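PDB 3LXZ: glutathione S-transferase family protein from Pseudomonas putida, which probably catalyses the conjugation of reduced glutathione to a wide range of hydrophobic electrophiles. Local coordinates for residues A20-L26 and Q74-L79; Y13-V17 and T63-L67. All blocks are in the same frame, centred on the assembly; numbering follows the deposited sequence.

Interaction 1. Residues A20-L26 and Q74-L79; sequences ALLEKGL and QGGKAL
Lys24 and Glu23 reach across to Lys77 in a polar, partly buried contact that straps the C-terminal turn of helix 12-23 to the loop leaving helix 63-73 for helix 84-106. The chain of Lys24 runs alongside this loop, its CE 3.3 Å from Gly75 O, a carbonyl buried here with no hydrogen-bond partner in the model. Bends at chi3 (95°) and chi4 (74°) turn the ammonium back to the loop backbone. There Lys24 NZ gives a hydrogen bond of 2.7 Å to Lys77 O, coming from above the carbonyl plane, and a salt bridge to Glu71 adds a second grip. Glu71 also accepts from Leu79 N, so one carboxylate ties the lysine and the loop to helix 63-73. On the outer side, Lys77 stretches almost straight and its NZ meets Glu23 OE2 at 2.7 Å, a salt bridge on the anti side, tilted 33° out of the carboxylate plane; Glu23 OE1 turns to Asn195. A water joins Glu23 O to Lys77 N. The backbones come closest where Gly76 CA lies 3.5 Å from Lys24 O, a CA-H...O contact with no room for a side chain on the glycine. Carbon-to-carbon contacts flank the polar centre: Leu26 CD1 rests on the aliphatic part of Gln74, 3.6 Å from Gln74 CB, and Leu79 CD1 lies 4.0 Å from Ala20 CB. Gly25, with positive phi, ends helix 12-23 in a Schellman motif. Tied to the end of this first helix of the thioredoxin-like domain, loop 74-79 leads toward the helical C-terminal domain, as in glutathione S-transferases.

Interaction 2. Residues Y13-V17 and T63-L67; sequences YYNMV and TSVIL
Thr63 reaches from the first turn of helix 63-73 to helix 12-23, where its hydroxyl donates to the backbone carbonyl of Tyr13. The bond from Thr63 OG1 to Tyr13 O is 2.9 Å long and steeply approached, with a C=O...donor angle of 106° and the donor well above the carbonyl plane. With chi1 at -73°, OG1 sits anti to the threonine's own carbonyl carbon and faces helix 12-23, while the methyl CG2 lies 3.9 Å from the selenium SE of Met16, a selenomethionine. The same hydroxyl lies at the edge of the Tyr13 ring, near its plane, and the far end of that ring is held by Glu102 through Tyr13 OH. One turn on, both methyls of Val17 face CG2 of Ile66; Val17 CG1, anti to its backbone N, comes within 3.8 Å of Ile66 CG2. Leu67 brings CD2 over the backbone of Val17, 4.0 Å from Val17 CA. The short segments run nearly parallel, 9° apart with axes 9.8 Å from each other. Such side-by-side helices on one face of the sheet belong to the thioredoxin-like fold of glutathione S-transferases, and Thr63, a residue of the glutathione site (no ligand is bound to this chain), lies at the N-terminal end of helix 63-73.

In the fold
Both interactions join helix 12-23 to helix 63-73 or the loop that follows it, and they sit at successive levels along the pair. Interaction 2 lies in the core near the N-terminal ends of the helices, by the glutathione site, and is mostly aliphatic with a single hydroxyl-to-carbonyl bond. Interaction 1, about 13 Å away between centres, lies at the C-terminal ends and closer to the surface, where charges, water and loop carbonyls take over. The two meet directly at Ala20 CB and Leu67 CD2, 3.6 Å apart, so the apolar seam runs on from one into the other. Helix 154-174 covers both, touching Met16 in interaction 2 and Ala20 and Leu79 in interaction 1.

Interaction 1. Residues A20-L26 and Q74-L79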
loop_
_atom_site.group_PDB
_atom_site.type_symbol
_atom_site.label_atom_id
_atom_site.label_comp_id
_atom_site.label_asym_id
_atom_site.label_seq_id
_atom_site.Cartn_x
_atom_site.Cartn_y
_atom_site.Cartn_z
ATOM N N ALA A 20 -17.241 -1.136 7.341
ATOM C CA ALA A 20 -16.712 -2.204 8.201
ATOM C C ALA A 20 -17.326 -2.048 9.596
ATOM O O ALA A 20 -17.782 -3.029 10.181
ATOM C CB ALA A 20 -15.167 -2.122 8.292
ATOM N N LEU A 21 -17.345 -0.809 10.099
ATOM C CA LEU A 21 -17.877 -0.520 11.437
ATOM C C LEU A 21 -19.372 -0.855 11.480
ATOM O O LEU A 21 -19.842 -1.427 12.458
ATOM C CB LEU A 21 -17.635 0.943 11.834
ATOM C CG LEU A 21 -16.159 1.330 12.064
ATOM C CD1 LEU A 21 -15.969 2.826 12.114
ATOM C CD2 LEU A 21 -15.642 0.695 13.328
ATOM N N LEU A 22 -20.102 -0.485 10.430
ATOM C CA LEU A 22 -21.563 -0.750 10.372
ATOM C C LEU A 22 -21.848 -2.259 10.253
ATOM O O LEU A 22 -22.757 -2.782 10.918
ATOM C CB LEU A 22 -22.184 0.036 9.212
ATOM C CG LEU A 22 -22.425 1.531 9.409
ATOM C CD1 LEU A 22 -22.662 2.204 8.081
ATOM C CD2 LEU A 22 -23.597 1.813 10.386
ATOM N N GLU A 23 -21.043 -2.958 9.445
ATOM C CA GLU A 23 -21.224 -4.377 9.202
ATOM C C GLU A 23 -21.000 -5.126 10.510
ATOM O O GLU A 23 -21.719 -6.088 10.847
ATOM C CB GLU A 23 -20.264 -4.854 8.102
ATOM C CG GLU A 23 -20.490 -6.301 7.620
ATOM C CD GLU A 23 -21.860 -6.545 6.949
ATOM O OE1 GLU A 23 -22.353 -5.677 6.211
ATOM O OE2 GLU A 23 -22.436 -7.631 7.162
ATOM N N LYS A 24 -20.041 -4.629 11.287
ATOM C CA LYS A 24 -19.685 -5.214 12.562
ATOM C C LYS A 24 -20.592 -4.772 13.743
ATOM O O LYS A 24 -20.393 -5.229 14.866
ATOM C CB LYS A 24 -18.198 -4.926 12.860
ATOM C CG LYS A 24 -17.239 -5.744 12.009
ATOM C CD LYS A 24 -15.762 -5.386 12.292
ATOM C CE LYS A 24 -15.166 -6.325 13.307
ATOM N NZ LYS A 24 -14.901 -7.664 12.695
ATOM N N GLY A 25 -21.555 -3.881 13.478
ATOM C CA GLY A 25 -22.504 -3.361 14.490
ATOM C C GLY A 25 -21.793 -2.604 15.592
ATOM O O GLY A 25 -22.249 -2.598 16.733
ATOM N N LEU A 26 -20.674 -1.957 15.250
ATOM C CA LEU A 26 -19.875 -1.195 16.224
ATOM C C LEU A 26 -20.328 0.252 16.388
ATOM O O LEU A 26 -20.742 0.911 15.422
ATOM C CB LEU A 26 -18.384 -1.240 15.845
ATOM C CG LEU A 26 -17.790 -2.645 15.782
ATOM C CD1 LEU A 26 -16.399 -2.632 15.132
ATOM C CD2 LEU A 26 -17.726 -3.246 17.192
ATOM N N GLN A 74 -11.815 -5.446 17.854
ATOM C CA GLN A 74 -13.242 -5.188 18.042
ATOM C C GLN A 74 -14.059 -6.439 17.874
ATOM O O GLN A 74 -13.669 -7.331 17.107
ATOM C CB GLN A 74 -13.769 -4.112 17.076
ATOM C CG GLN A 74 -13.001 -2.762 17.092
ATOM C CD GLN A 74 -13.059 -2.041 18.439
ATOM O OE1 GLN A 74 -14.145 -1.809 18.984
ATOM N NE2 GLN A 74 -11.885 -1.674 18.975
ATOM N N GLY A 75 -15.215 -6.457 18.547
ATOM C CA GLY A 75 -16.259 -7.499 18.379
ATOM C C GLY A 75 -17.033 -7.417 17.076
ATOM O O GLY A 75 -16.736 -6.580 16.216
ATOM N N GLY A 76 -18.029 -8.290 16.916
ATOM C CA GLY A 76 -18.851 -8.264 15.714
ATOM C C GLY A 76 -18.348 -9.198 14.630
ATOM O O GLY A 76 -17.274 -9.781 14.742
ATOM N N LYS A 77 -19.168 -9.353 13.592
ATOM C CA LYS A 77 -18.929 -10.244 12.470
ATOM C C LYS A 77 -17.463 -10.218 12.012
ATOM O O LYS A 77 -16.937 -9.150 11.721
ATOM C CB LYS A 77 -19.837 -9.753 11.349
ATOM C CG LYS A 77 -19.647 -10.399 9.994
ATOM C CD LYS A 77 -20.902 -10.235 9.198
ATOM C CE LYS A 77 -20.618 -10.381 7.715
ATOM N NZ LYS A 77 -21.892 -10.278 6.952
ATOM N N ALA A 78 -16.807 -11.376 11.948
ATOM C CA ALA A 78 -15.453 -11.457 11.365
ATOM C C ALA A 78 -15.470 -11.096 9.864
ATOM O O ALA A 78 -16.385 -11.500 9.111
ATOM C CB ALA A 78 -14.861 -12.838 11.571
ATOM N N LEU A 79 -14.487 -10.298 9.454
ATOM C CA LEU A 79 -14.328 -9.895 8.038
ATOM C C LEU A 79 -13.043 -10.478 7.433
ATOM O O LEU A 79 -12.497 -9.965 6.421
ATOM C CB LEU A 79 -14.388 -8.369 7.862
ATOM C CG LEU A 79 -15.660 -7.650 8.351
ATOM C CD1 LEU A 79 -15.542 -6.137 8.149
ATOM C CD2 LEU A 79 -16.867 -8.198 7.641
HETATM O O HOH W 1 -22.015 -7.934 13.252
HETATM O O HOH W 2 -13.204 -8.625 15.120
#

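Interaction 2. Residues Y13-V17 and T63-L67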
loop_
_atom_site.group_PDB
_atom_site.type_symbol
_atom_site.label_atom_id
_atom_site.label_comp_id
_atom_site.label_asym_id
_atom_site.label_seq_id
_atom_site.Cartn_x
_atom_site.Cartn_y
_atom_site.Cartn_z
ATOM N N TYR A 13 -12.201 5.968 0.722
ATOM C CA TYR A 13 -11.444 5.289 1.784
ATOM C C TYR A 13 -12.159 5.428 3.144
ATOM O O TYR A 13 -12.149 4.512 3.946
ATOM C CB TYR A 13 -10.041 5.892 1.875
ATOM C CG TYR A 13 -9.081 5.444 0.790
ATOM C CD1 TYR A 13 -8.477 4.188 0.833
ATOM C CD2 TYR A 13 -8.748 6.304 -0.272
ATOM C CE1 TYR A 13 -7.584 3.783 -0.157
ATOM C CE2 TYR A 13 -7.848 5.916 -1.269
ATOM C CZ TYR A 13 -7.274 4.665 -1.205
ATOM O OH TYR A 13 -6.397 4.269 -2.190
ATOM N N TYR A 14 -12.804 6.568 3.382
ATOM C CA TYR A 14 -13.593 6.756 4.613
ATOM C C TYR A 14 -14.772 5.777 4.593
ATOM O O TYR A 14 -15.059 5.119 5.605
ATOM C CB TYR A 14 -14.087 8.202 4.690
ATOM C CG TYR A 14 -15.028 8.563 5.852
ATOM C CD1 TYR A 14 -14.519 8.935 7.098
ATOM C CD2 TYR A 14 -16.419 8.618 5.662
ATOM C CE1 TYR A 14 -15.381 9.356 8.150
ATOM C CE2 TYR A 14 -17.306 9.023 6.722
ATOM C CZ TYR A 14 -16.780 9.371 7.940
ATOM O OH TYR A 14 -17.632 9.750 8.960
ATOM N N ASN A 15 -15.444 5.693 3.448
ATOM C CA ASN A 15 -16.632 4.836 3.348
ATOM C C ASN A 15 -16.339 3.347 3.580
ATOM O O ASN A 15 -17.163 2.604 4.139
ATOM C CB ASN A 15 -17.414 5.123 2.053
ATOM C CG ASN A 15 -18.212 6.419 2.141
ATOM O OD1 ASN A 15 -18.609 6.844 3.235
ATOM N ND2 ASN A 15 -18.453 7.050 0.997
HETATM N N MSE A 16 -15.140 2.924 3.191
HETATM C CA MSE A 16 -14.665 1.567 3.458
HETATM C C MSE A 16 -14.591 1.276 4.951
HETATM O O MSE A 16 -15.097 0.251 5.389
HETATM C CB MSE A 16 -13.296 1.348 2.786
HETATM C CG MSE A 16 -13.275 1.352 1.241
HETATM SE SE MSE A 16 -11.358 1.403 0.772
HETATM C CE MSE A 16 -11.397 2.390 -0.952
ATOM N N VAL A 17 -13.988 2.171 5.738
ATOM C CA VAL A 17 -13.982 1.961 7.182
ATOM C C VAL A 17 -15.395 2.022 7.753
ATOM O O VAL A 17 -15.756 1.177 8.582
ATOM C CB VAL A 17 -13.041 2.918 7.882
ATOM C CG1 VAL A 17 -13.048 2.639 9.407
ATOM C CG2 VAL A 17 -11.598 2.654 7.317
ATOM N N THR A 63 -6.541 3.490 5.522
ATOM C CA THR A 63 -7.659 2.526 5.590
ATOM C C THR A 63 -7.200 1.087 5.851
ATOM O O THR A 63 -7.746 0.394 6.738
ATOM C CB THR A 63 -8.558 2.624 4.317
ATOM O OG1 THR A 63 -9.314 3.849 4.398
ATOM C CG2 THR A 63 -9.539 1.442 4.219
ATOM N N SER A 64 -6.221 0.618 5.082
ATOM C CA SER A 64 -5.784 -0.767 5.242
ATOM C C SER A 64 -5.353 -1.035 6.693
ATOM O O SER A 64 -5.691 -2.077 7.260
ATOM C CB SER A 64 -4.681 -1.140 4.262
ATOM O OG SER A 64 -3.518 -0.380 4.517
ATOM N N VAL A 65 -4.600 -0.089 7.278
ATOM C CA VAL A 65 -4.109 -0.219 8.665
ATOM C C VAL A 65 -5.263 -0.191 9.675
ATOM O O VAL A 65 -5.354 -1.045 10.603
ATOM C CB VAL A 65 -3.094 0.918 8.980
ATOM C CG1 VAL A 65 -2.755 0.992 10.513
ATOM C CG2 VAL A 65 -1.844 0.760 8.121
ATOM N N ILE A 66 -6.156 0.785 9.475
ATOM C CA ILE A 66 -7.342 0.948 10.320
ATOM C C ILE A 66 -8.219 -0.319 10.347
ATOM O O ILE A 66 -8.638 -0.805 11.426
ATOM C CB ILE A 66 -8.144 2.185 9.904
ATOM C CG1 ILE A 66 -7.379 3.435 10.271
ATOM C CG2 ILE A 66 -9.507 2.216 10.581
ATOM C CD1 ILE A 66 -7.809 4.677 9.432
ATOM N N LEU A 67 -8.462 -0.879 9.162
ATOM C CA LEU A 67 -9.307 -2.075 9.059
ATOM C C LEU A 67 -8.688 -3.272 9.806
ATOM O O LEU A 67 -9.400 -4.034 10.495
ATOM C CB LEU A 67 -9.586 -2.443 7.586
ATOM C CG LEU A 67 -10.395 -1.463 6.755
ATOM C CD1 LEU A 67 -10.431 -1.910 5.296
ATOM C CD2 LEU A 67 -11.801 -1.445 7.361
#